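Local coordinates for protein putative transcriptional regulator (PDB 3K4H) that probably regulates transcription as a LacI-family protein, its periplasmic binding protein-like core holding a glucose-containing glycan in this structure, at residues Q133-I137 with R149-M153; E121-Y125 with H276-K280; T8-G12 with G67-G71; V41-A45 with V259-E263. One frame throughout, in Å; residues are numbered along the deposited sequence.

Overall arrangement
The chain folds into two lobes, each built on a six-stranded sheet, with the glucose ligand between them. Interactions 1 and 2 lie in one lobe, their centres about 12 Å apart. They meet where Met153 packs on Ala123 of helix 115-128. Interaction 1 reaches the sugar through Arg149, while the side chain of His276 of interaction 2 stays about 8 Å from it. Interactions 3 and 4 share the far end of the other lobe, with centres about 10 Å apart. Leu11 of 8-12 pairs through its backbone with Ala45 of 41-45, and Lys9 packs on Tyr44. The two groups are well separated: the centres of interactions 1 and 3 are about 40 Å apart.

Interaction 1: residues Q133-I137 with R149-M153; sequences QIAFI and RLAGM. With GLC (alpha-D-glucopyranose), chain C.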
loop_
_atom_site.group_PDB
_atom_site.type_symbol
_atom_site.label_atom_id
_atom_site.label_comp_id
_atom_site.label_asym_id
_atom_site.label_seq_id
_atom_site.Cartn_x
_atom_site.Cartn_y
_atom_site.Cartn_z
ATOM N N GLN A 133 3.666 1.702 -27.641
ATOM C CA GLN A 133 4.186 0.352 -27.792
ATOM C C GLN A 133 5.295 0.228 -26.749
ATOM O O GLN A 133 6.460 0.614 -26.964
ATOM C CB GLN A 133 4.657 0.078 -29.230
ATOM C CG GLN A 133 3.919 0.889 -30.293
ATOM C CD GLN A 133 4.045 0.331 -31.708
ATOM O OE1 GLN A 133 3.035 0.056 -32.368
ATOM N NE2 GLN A 133 5.279 0.175 -32.189
ATOM N N ILE A 134 4.885 -0.283 -25.592
ATOM C CA ILE A 134 5.678 -0.270 -24.372
ATOM C C ILE A 134 5.860 -1.718 -23.925
ATOM O O ILE A 134 4.887 -2.458 -23.832
ATOM C CB ILE A 134 4.950 0.555 -23.300
ATOM C CG1 ILE A 134 4.699 1.983 -23.816
ATOM C CG2 ILE A 134 5.706 0.550 -21.976
ATOM C CD1 ILE A 134 3.577 2.720 -23.113
ATOM N N ALA A 135 7.109 -2.116 -23.702
ATOM C CA ALA A 135 7.470 -3.464 -23.287
ATOM C C ALA A 135 7.963 -3.503 -21.849
ATOM O O ALA A 135 8.433 -2.492 -21.299
ATOM C CB ALA A 135 8.550 -4.039 -24.197
ATOM N N PHE A 136 7.880 -4.705 -21.274
ATOM C CA PHE A 136 8.148 -4.963 -19.875
ATOM C C PHE A 136 9.155 -6.069 -19.885
ATOM O O PHE A 136 9.010 -7.031 -20.654
ATOM C CB PHE A 136 6.850 -5.441 -19.236
ATOM C CG PHE A 136 7.018 -6.123 -17.925
ATOM C CD1 PHE A 136 6.824 -5.422 -16.739
ATOM C CD2 PHE A 136 7.340 -7.473 -17.869
ATOM C CE1 PHE A 136 6.983 -6.050 -15.511
ATOM C CE2 PHE A 136 7.511 -8.125 -16.653
ATOM C CZ PHE A 136 7.332 -7.426 -15.465
ATOM N N ILE A 137 10.194 -5.932 -19.072
ATOM C CA ILE A 137 11.183 -6.979 -18.909
ATOM C C ILE A 137 11.408 -7.193 -17.432
ATOM O O ILE A 137 11.831 -6.274 -16.732
ATOM C CB ILE A 137 12.531 -6.608 -19.476
ATOM C CG1 ILE A 137 12.417 -6.057 -20.906
ATOM C CG2 ILE A 137 13.491 -7.804 -19.385
ATOM C CD1 ILE A 137 13.777 -5.562 -21.444
ATOM N N ARG A 149 4.575 -5.474 -10.587
ATOM C CA ARG A 149 5.119 -4.508 -11.539
ATOM C C ARG A 149 4.527 -4.728 -12.926
ATOM O O ARG A 149 4.048 -3.770 -13.549
ATOM C CB ARG A 149 6.639 -4.505 -11.522
ATOM C CG ARG A 149 7.137 -3.683 -10.367
ATOM C CD ARG A 149 8.621 -3.657 -10.225
ATOM N NE ARG A 149 8.958 -3.158 -8.896
ATOM C CZ ARG A 149 10.133 -3.301 -8.293
ATOM N NH1 ARG A 149 11.124 -3.924 -8.887
ATOM N NH2 ARG A 149 10.317 -2.821 -7.073
ATOM N N LEU A 150 4.480 -5.980 -13.374
ATOM C CA LEU A 150 3.657 -6.301 -14.520
ATOM C C LEU A 150 2.230 -5.783 -14.410
ATOM O O LEU A 150 1.736 -5.136 -15.319
ATOM C CB LEU A 150 3.627 -7.794 -14.793
ATOM C CG LEU A 150 2.909 -8.102 -16.105
ATOM C CD1 LEU A 150 3.471 -7.268 -17.260
ATOM C CD2 LEU A 150 2.990 -9.573 -16.438
ATOM N N ALA A 151 1.564 -6.073 -13.297
ATOM C CA ALA A 151 0.127 -5.802 -13.163
ATOM C C ALA A 151 -0.183 -4.318 -13.306
ATOM O O ALA A 151 -1.094 -3.955 -14.012
ATOM C CB ALA A 151 -0.394 -6.348 -11.847
ATOM N N GLY A 152 0.602 -3.477 -12.642
ATOM C CA GLY A 152 0.451 -2.023 -12.698
ATOM C C GLY A 152 0.677 -1.409 -14.063
ATOM O O GLY A 152 -0.046 -0.511 -14.454
HETATM N N MSE A 153 1.680 -1.874 -14.798
HETATM C CA MSE A 153 1.928 -1.303 -16.115
HETATM C C MSE A 153 0.835 -1.772 -17.104
HETATM O O MSE A 153 0.344 -0.998 -17.954
HETATM C CB MSE A 153 3.328 -1.664 -16.615
HETATM C CG MSE A 153 3.339 -2.617 -17.792
HETATM SE SE MSE A 153 4.836 -2.279 -18.995
HETATM C CE MSE A 153 4.138 -3.203 -20.563
HETATM C C1 GLC C . 15.960 -7.261 -7.374
HETATM C C2 GLC C . 15.933 -8.324 -6.288
HETATM C C3 GLC C . 14.519 -8.500 -5.780
HETATM C C4 GLC C . 14.112 -7.153 -5.210
HETATM C C5 GLC C . 14.004 -6.146 -6.356
HETATM C C6 GLC C . 13.680 -4.744 -5.807
HETATM O O1 GLC C . 15.447 -7.810 -8.560
HETATM O O2 GLC C . 16.382 -9.546 -6.821
HETATM O O3 GLC C . 14.477 -9.545 -4.828
HETATM O O4 GLC C . 12.880 -7.222 -4.525
HETATM O O5 GLC C . 15.216 -6.086 -7.086
HETATM O O6 GLC C . 12.957 -3.955 -6.724
#
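Leu150 covers one face of the Phe136 ring. Leu150 CD1 sits over the ring centre, 3.8 Å from the Phe136 centroid and 11° off the normal, a CH-pi contact. The two side chains cross at about a right angle. Leu150 CB also touches Phe136 CZ at 3.8 Å. The selenium of Met153, a selenomethionine, lies at the edge of the same ring, with SE 3.8 Å from Phe136 CB. The chain bends at chi2 and carries Met153 CE to 3.4 Å from Ile134 O. Ile134 CG2 adds an apolar contact with the selenium.

Arg149 leaves this packing. Its CG stands anti to its carbonyl carbon (chi1 -81°), and the extended chain runs away from the strand to the bound glucose. Arg149 NH1 and NH2 both donate to glucose O6, at 2.8 and 2.9 Å, and O6 lies in the guanidinium plane. Asn115 accepts a further bond from NH2, and Phe227 makes a cation-pi contact. Asp200 and Asn228 also hold the glucose.

Helix 144-159 follows strand 134-138 in a beta-alpha-beta unit and here runs nearly antiparallel to it. Met153 packs against both Ala123 of helix 115-128 and Met197 of strand 195-198.

Interaction 2: residues E121-Y125 with H276-K280; sequences EVAEY and HKLLK
Glu121 OE1 receives a hydrogen bond of 2.7 Å from His276 NE2. The bond is nearly straight, with an N-H...O angle of 170°. OE1 lies close to the imidazole plane, at the ring edge. On the carboxylate it is the syn side of OE1 that is used, with the donor tilted from the carboxylate plane. The two flat groups are turned against each other, their planes 51° apart. His276 reaches the helix because its CG stands between the backbone N and the carbonyl carbon (chi1 65°). The nearby carboxylate would probably favour a protonated imidazole.

Further along, Leu278 points at the helix between two neighbours. Leu278 CD1 touches Val122 CG2 at 4.0 Å. Leu278 CD2 meets Tyr125 CD2 at 4.1 Å, the two side chains crossing at about a right angle. Val243 and Val225 of the sheet lie against both Val122 and Leu278.

Lys280 closes the other end. Its extended chain passes over one face of the Tyr125 ring. Lys280 CD stands 3.9 Å from the Tyr125 ring centroid, a CH-pi contact. Lys280 NZ is equally far from that centroid but off-centre, toward CD1 and CE1, in a cation-pi contact.

Strand 277-279 is an outer strand of its sheet, antiparallel to strand 241-244. Helix 115-128 packs beside it, far away in sequence. This mixed sheet, parallel but for its last strand and flanked by helices, is the lobe architecture of the periplasmic binding protein-like fold in LacI-family regulators.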
loop_
_atom_site.group_PDB
_atom_site.type_symbol
_atom_site.label_atom_id
_atom_site.label_comp_id
_atom_site.label_asym_id
_atom_site.label_seq_id
_atom_site.Cartn_x
_atom_site.Cartn_y
_atom_site.Cartn_z
ATOM N N GLU A 121 2.603 4.261 -12.299
ATOM C CA GLU A 121 3.049 5.637 -12.448
ATOM C C GLU A 121 4.095 5.756 -13.554
ATOM O O GLU A 121 4.031 6.679 -14.386
ATOM C CB GLU A 121 3.596 6.172 -11.141
ATOM C CG GLU A 121 2.553 6.605 -10.129
ATOM C CD GLU A 121 3.154 6.824 -8.746
ATOM O OE1 GLU A 121 4.303 6.396 -8.500
ATOM O OE2 GLU A 121 2.477 7.416 -7.886
ATOM N N VAL A 122 5.041 4.818 -13.575
ATOM C CA VAL A 122 6.010 4.738 -14.653
ATOM C C VAL A 122 5.302 4.629 -16.017
ATOM O O VAL A 122 5.711 5.272 -16.989
ATOM C CB VAL A 122 6.996 3.561 -14.438
ATOM C CG1 VAL A 122 7.834 3.308 -15.667
ATOM C CG2 VAL A 122 7.921 3.857 -13.277
ATOM N N ALA A 123 4.243 3.819 -16.088
ATOM C CA ALA A 123 3.576 3.590 -17.354
ATOM C C ALA A 123 2.785 4.831 -17.736
ATOM O O ALA A 123 2.735 5.201 -18.917
ATOM C CB ALA A 123 2.691 2.361 -17.294
ATOM N N GLU A 124 2.194 5.491 -16.736
ATOM C CA GLU A 124 1.506 6.772 -16.973
ATOM C C GLU A 124 2.498 7.806 -17.509
ATOM O O GLU A 124 2.200 8.518 -18.479
ATOM C CB GLU A 124 0.788 7.262 -15.724
ATOM C CG GLU A 124 -0.544 6.569 -15.538
ATOM C CD GLU A 124 -1.111 6.633 -14.115
ATOM O OE1 GLU A 124 -0.685 7.498 -13.296
ATOM O OE2 GLU A 124 -2.008 5.797 -13.827
ATOM N N TYR A 125 3.699 7.816 -16.915
ATOM C CA TYR A 125 4.784 8.695 -17.341
ATOM C C TYR A 125 5.147 8.528 -18.821
ATOM O O TYR A 125 5.149 9.519 -19.573
ATOM C CB TYR A 125 6.001 8.547 -16.426
ATOM C CG TYR A 125 7.238 9.251 -16.919
ATOM C CD1 TYR A 125 7.212 10.600 -17.297
ATOM C CD2 TYR A 125 8.452 8.568 -17.007
ATOM C CE1 TYR A 125 8.367 11.236 -17.764
ATOM C CE2 TYR A 125 9.591 9.195 -17.468
ATOM C CZ TYR A 125 9.543 10.515 -17.838
ATOM O OH TYR A 125 10.694 11.094 -18.277
ATOM N N HIS A 276 8.421 5.057 -2.681
ATOM C CA HIS A 276 9.263 5.000 -3.858
ATOM C C HIS A 276 9.276 6.377 -4.519
ATOM O O HIS A 276 8.459 7.218 -4.188
ATOM C CB HIS A 276 8.700 3.969 -4.821
ATOM C CG HIS A 276 7.353 4.332 -5.367
ATOM N ND1 HIS A 276 6.179 4.019 -4.713
ATOM C CD2 HIS A 276 6.994 4.981 -6.501
ATOM C CE1 HIS A 276 5.154 4.452 -5.426
ATOM N NE2 HIS A 276 5.620 5.037 -6.515
ATOM N N LYS A 277 10.206 6.604 -5.443
ATOM C CA LYS A 277 10.306 7.865 -6.174
ATOM C C LYS A 277 10.808 7.602 -7.585
ATOM O O LYS A 277 11.855 6.997 -7.780
ATOM C CB LYS A 277 11.302 8.778 -5.486
ATOM C CG LYS A 277 10.912 10.215 -5.517
ATOM C CD LYS A 277 12.147 11.090 -5.481
ATOM C CE LYS A 277 11.777 12.572 -5.351
ATOM N NZ LYS A 277 11.954 12.902 -3.912
ATOM N N LEU A 278 10.077 8.075 -8.576
ATOM C CA LEU A 278 10.536 7.971 -9.936
ATOM C C LEU A 278 11.572 9.063 -10.242
ATOM O O LEU A 278 11.235 10.253 -10.227
ATOM C CB LEU A 278 9.342 8.082 -10.850
ATOM C CG LEU A 278 9.613 8.210 -12.334
ATOM C CD1 LEU A 278 10.364 6.997 -12.902
ATOM C CD2 LEU A 278 8.252 8.344 -12.930
ATOM N N LEU A 279 12.805 8.696 -10.503
ATOM C CA LEU A 279 13.791 9.676 -10.831
ATOM C C LEU A 279 13.966 9.698 -12.277
ATOM O O LEU A 279 14.447 8.768 -12.814
ATOM C CB LEU A 279 15.130 9.258 -10.330
ATOM C CG LEU A 279 15.186 8.872 -8.897
ATOM C CD1 LEU A 279 16.516 8.438 -8.623
ATOM C CD2 LEU A 279 14.879 10.052 -8.143
ATOM N N LYS A 280 13.626 10.787 -12.923
ATOM C CA LYS A 280 13.798 10.830 -14.332
ATOM C C LYS A 280 15.131 11.399 -14.587
ATOM O O LYS A 280 15.401 12.495 -14.234
ATOM C CB LYS A 280 12.751 11.710 -14.929
ATOM C CG LYS A 280 11.607 11.890 -14.049
ATOM C CD LYS A 280 10.360 12.113 -14.798
ATOM C CE LYS A 280 9.269 12.319 -13.839
ATOM N NZ LYS A 280 8.002 12.493 -14.484
#

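Interaction 3: residues T8-G12 with G67-G71; sequences TKTLG and GRQIG
The flat amide of Gln69 is engaged, weakly, through both of its polar atoms. Gln69 OE1 takes a weak hydrogen bond of 3.3 Å from Thr8 OG1. On the other branch Gln69 NE2 gives a weak bond of 2.8 Å to Gly67 O, within its own segment. A bend at chi2 (-48°) folds the Gln69 chain back, which lets one amide serve both partners. Thr8 CB also packs against the backbone, 3.4 Å from Gln69 O.

Residues 67-71 form the loop that leaves helix 54-66 and enters strand 72-75. Arg68, with positive phi, is where the chain turns out of helical geometry. Strand 72-75 lies beside strand 10-14 in the parallel sheet of this lobe, as in the Rossmann-like halves of the periplasmic binding protein-like fold. The backbones already pair at this entry: Gly71 N donates to Thr10 O at 3.2 Å, with an N-H...O angle of 154°. Gly12 continues the pairing with Gly72 and Ile74.

Ile70 packs along strand 10-14 with both of its branches. Ile70 CG2 comes 3.6 Å from Gly12 N and 3.8 Å from Thr10 O. On the other branch Ile70 CD1 touches Thr10 CB at 4.1 Å. Tyr47 of strand 45-48 touches both Ile70 and Thr10.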
loop_
_atom_site.group_PDB
_atom_site.type_symbol
_atom_site.label_atom_id
_atom_site.label_comp_id
_atom_site.label_asym_id
_atom_site.label_seq_id
_atom_site.Cartn_x
_atom_site.Cartn_y
_atom_site.Cartn_z
ATOM N N THR A 8 19.300 -16.351 22.300
ATOM C CA THR A 8 20.321 -15.731 21.473
ATOM C C THR A 8 19.710 -14.819 20.466
ATOM O O THR A 8 18.740 -15.175 19.844
ATOM C CB THR A 8 21.125 -16.737 20.763
ATOM O OG1 THR A 8 20.861 -18.015 21.341
ATOM C CG2 THR A 8 22.569 -16.394 20.942
ATOM N N LYS A 9 20.231 -13.626 20.305
ATOM C CA LYS A 9 19.593 -12.833 19.326
ATOM C C LYS A 9 20.433 -12.760 18.120
ATOM O O LYS A 9 21.417 -12.084 18.076
ATOM C CB LYS A 9 19.504 -11.452 19.879
ATOM C CG LYS A 9 20.103 -11.331 21.200
ATOM C CD LYS A 9 19.165 -10.633 22.080
ATOM C CE LYS A 9 19.568 -9.218 22.216
ATOM N NZ LYS A 9 18.547 -8.363 22.812
ATOM N N THR A 10 19.954 -13.396 17.088
ATOM C CA THR A 10 20.591 -13.341 15.843
ATOM C C THR A 10 19.413 -13.408 14.982
ATOM O O THR A 10 18.466 -14.012 15.340
ATOM C CB THR A 10 21.449 -14.527 15.690
ATOM O OG1 THR A 10 22.226 -14.655 16.864
ATOM C CG2 THR A 10 22.365 -14.335 14.607
ATOM N N LEU A 11 19.493 -12.819 13.816
ATOM C CA LEU A 11 18.413 -12.845 12.887
ATOM C C LEU A 11 18.916 -13.531 11.692
ATOM O O LEU A 11 20.025 -13.385 11.331
ATOM C CB LEU A 11 18.028 -11.452 12.516
ATOM C CG LEU A 11 17.583 -10.767 13.768
ATOM C CD1 LEU A 11 17.052 -9.444 13.474
ATOM C CD2 LEU A 11 16.555 -11.620 14.345
ATOM N N GLY A 12 18.073 -14.313 11.091
ATOM C CA GLY A 12 18.430 -15.047 9.915
ATOM C C GLY A 12 17.969 -14.346 8.670
ATOM O O GLY A 12 16.896 -13.724 8.632
ATOM N N GLY A 67 18.380 -25.393 15.296
ATOM C CA GLY A 67 19.488 -25.065 16.178
ATOM C C GLY A 67 19.132 -24.282 17.416
ATOM O O GLY A 67 19.970 -24.141 18.287
ATOM N N ARG A 68 17.900 -23.785 17.505
ATOM C CA ARG A 68 17.448 -22.944 18.634
ATOM C C ARG A 68 18.347 -21.731 18.923
ATOM O O ARG A 68 18.279 -21.153 20.014
ATOM C CB ARG A 68 17.277 -23.735 19.935
ATOM C CG ARG A 68 16.812 -25.153 19.815
ATOM C CD ARG A 68 15.372 -25.234 19.404
ATOM N NE ARG A 68 14.892 -26.602 19.571
ATOM C CZ ARG A 68 14.499 -27.397 18.578
ATOM N NH1 ARG A 68 14.076 -28.628 18.859
ATOM N NH2 ARG A 68 14.504 -26.958 17.322
ATOM N N GLN A 69 19.163 -21.335 17.948
ATOM C CA GLN A 69 20.054 -20.194 18.112
ATOM C C GLN A 69 19.526 -18.965 17.389
ATOM O O GLN A 69 19.889 -17.838 17.751
ATOM C CB GLN A 69 21.473 -20.517 17.618
ATOM C CG GLN A 69 22.118 -21.809 18.184
ATOM C CD GLN A 69 21.998 -21.917 19.694
ATOM O OE1 GLN A 69 22.155 -20.924 20.423
ATOM N NE2 GLN A 69 21.700 -23.119 20.175
ATOM N N ILE A 70 18.679 -19.163 16.373
ATOM C CA ILE A 70 18.114 -18.024 15.625
ATOM C C ILE A 70 16.738 -17.634 16.196
ATOM O O ILE A 70 15.844 -18.475 16.336
ATOM C CB ILE A 70 18.032 -18.307 14.093
ATOM C CG1 ILE A 70 19.382 -18.765 13.505
ATOM C CG2 ILE A 70 17.523 -17.113 13.352
ATOM C CD1 ILE A 70 20.647 -18.229 14.225
ATOM N N GLY A 71 16.594 -16.362 16.553
ATOM C CA GLY A 71 15.382 -15.848 17.144
ATOM C C GLY A 71 14.327 -15.503 16.113
ATOM O O GLY A 71 13.125 -15.559 16.408
#

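Interaction 4: residues V41-A45 with V259-E263; sequences VEGYA and VDKVE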
loop_
_atom_site.group_PDB
_atom_site.type_symbol
_atom_site.label_atom_id
_atom_site.label_comp_id
_atom_site.label_asym_id
_atom_site.label_seq_id
_atom_site.Cartn_x
_atom_site.Cartn_y
_atom_site.Cartn_z
ATOM N N VAL A 41 21.052 -1.479 16.811
ATOM C CA VAL A 41 20.318 -0.763 17.854
ATOM C C VAL A 41 19.868 -1.670 19.010
ATOM O O VAL A 41 19.935 -1.272 20.162
ATOM C CB VAL A 41 19.099 -0.036 17.260
ATOM C CG1 VAL A 41 18.213 0.521 18.351
ATOM C CG2 VAL A 41 19.535 1.070 16.295
ATOM N N GLU A 42 19.435 -2.890 18.696
ATOM C CA GLU A 42 18.958 -3.846 19.690
ATOM C C GLU A 42 19.926 -5.008 19.954
ATOM O O GLU A 42 19.527 -6.065 20.451
ATOM C CB GLU A 42 17.622 -4.403 19.230
ATOM C CG GLU A 42 16.571 -3.339 18.913
ATOM C CD GLU A 42 16.117 -2.551 20.139
ATOM O OE1 GLU A 42 16.275 -3.053 21.271
ATOM O OE2 GLU A 42 15.605 -1.427 19.962
ATOM N N GLY A 43 21.191 -4.832 19.591
ATOM C CA GLY A 43 22.213 -5.861 19.806
ATOM C C GLY A 43 21.889 -7.210 19.202
ATOM O O GLY A 43 22.085 -8.233 19.838
ATOM N N TYR A 44 21.371 -7.209 17.980
ATOM C CA TYR A 44 21.169 -8.430 17.229
ATOM C C TYR A 44 22.268 -8.538 16.178
ATOM O O TYR A 44 22.695 -7.532 15.618
ATOM C CB TYR A 44 19.793 -8.429 16.554
ATOM C CG TYR A 44 18.641 -8.848 17.450
ATOM C CD1 TYR A 44 18.069 -7.948 18.354
ATOM C CD2 TYR A 44 18.120 -10.150 17.399
ATOM C CE1 TYR A 44 17.020 -8.330 19.163
ATOM C CE2 TYR A 44 17.076 -10.538 18.204
ATOM C CZ TYR A 44 16.524 -9.625 19.084
ATOM O OH TYR A 44 15.471 -10.004 19.914
ATOM N N ALA A 45 22.715 -9.770 15.939
ATOM C CA ALA A 45 23.720 -10.105 14.946
ATOM C C ALA A 45 22.987 -10.810 13.825
ATOM O O ALA A 45 21.791 -11.073 13.950
ATOM C CB ALA A 45 24.756 -11.017 15.531
ATOM N N VAL A 259 12.068 -7.918 14.978
ATOM C CA VAL A 259 12.494 -7.898 16.368
ATOM C C VAL A 259 11.284 -7.626 17.248
ATOM O O VAL A 259 11.125 -8.219 18.313
ATOM C CB VAL A 259 13.626 -6.860 16.595
ATOM C CG1 VAL A 259 13.866 -6.581 18.057
ATOM C CG2 VAL A 259 14.911 -7.368 15.977
ATOM N N ASP A 260 10.408 -6.750 16.783
ATOM C CA ASP A 260 9.184 -6.461 17.516
ATOM C C ASP A 260 8.395 -7.767 17.635
ATOM O O ASP A 260 8.030 -8.188 18.724
ATOM C CB ASP A 260 8.392 -5.368 16.805
ATOM C CG ASP A 260 7.089 -5.058 17.480
ATOM O OD1 ASP A 260 7.066 -4.718 18.692
ATOM O OD2 ASP A 260 6.067 -5.151 16.781
ATOM N N LYS A 261 8.201 -8.432 16.506
ATOM C CA LYS A 261 7.519 -9.720 16.459
ATOM C C LYS A 261 8.168 -10.735 17.385
ATOM O O LYS A 261 7.468 -11.503 18.037
ATOM C CB LYS A 261 7.524 -10.245 15.033
ATOM C CG LYS A 261 6.650 -11.458 14.800
ATOM C CD LYS A 261 6.219 -11.539 13.328
ATOM C CE LYS A 261 5.371 -12.762 13.100
ATOM N NZ LYS A 261 4.238 -12.439 12.214
ATOM N N VAL A 262 9.476 -10.749 17.393
ATOM C CA VAL A 262 10.153 -11.668 18.245
ATOM C C VAL A 262 10.103 -11.312 19.673
ATOM O O VAL A 262 9.794 -12.123 20.493
ATOM C CB VAL A 262 11.591 -11.681 17.904
ATOM C CG1 VAL A 262 12.312 -12.351 18.919
ATOM C CG2 VAL A 262 11.790 -12.367 16.667
ATOM N N GLU A 263 10.509 -10.119 20.015
ATOM C CA GLU A 263 10.353 -9.772 21.385
ATOM C C GLU A 263 8.990 -9.623 22.009
ATOM O O GLU A 263 8.776 -10.076 23.097
ATOM C CB GLU A 263 11.217 -8.586 21.674
ATOM C CG GLU A 263 12.603 -8.910 21.369
ATOM C CD GLU A 263 13.489 -7.811 21.636
ATOM O OE1 GLU A 263 12.999 -6.754 21.983
ATOM O OE2 GLU A 263 14.680 -7.988 21.486
#
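Residues 41-45 make the turn between helix 27-41 and strand 45-48, and residues 259-263 are helical. Gly43, with positive phi, is the C-prime residue of a Schellman motif that ends helix 27-41. The backbones stay apart: the nearest CA atoms, those of Glu42 and Val259, are 8.3 Å from each other. Side chains bridge the gap.

The turn sends Tyr44, its CG anti to the carbonyl carbon (chi1 -82°), toward helix 247-264, where Val259 and Glu263, one helical turn apart, receive it. Val259 CG2 sits over the centre of one ring face, 4.0 Å from the Tyr44 centroid, in a CH-pi contact. Val259 CG1 reaches Tyr44 CE1 at 3.8 Å and Glu42 CG less closely. Val262 CG1 lies near the phenol oxygen. Leu11 of strand 10-14 touches both Tyr44 and Val259, so the turn, the strand and the helix pack together.

Glu42 and Glu263 are like charges, with their OE1 atoms 5.0 Å apart. Lys9 lies close to both residues: its NZ makes a weak hydrogen bond to Glu42 O, and its side chain touches Glu263.

Glu263 extends beyond CG, and its OE2 comes to the edge of the Tyr44 ring, in the ring plane. The ring and carboxylate planes are 37° apart. Tyr44 OH donates to Glu263 OE2 at 2.7 Å, meeting the anti side of that oxygen 19° out of the carboxylate plane.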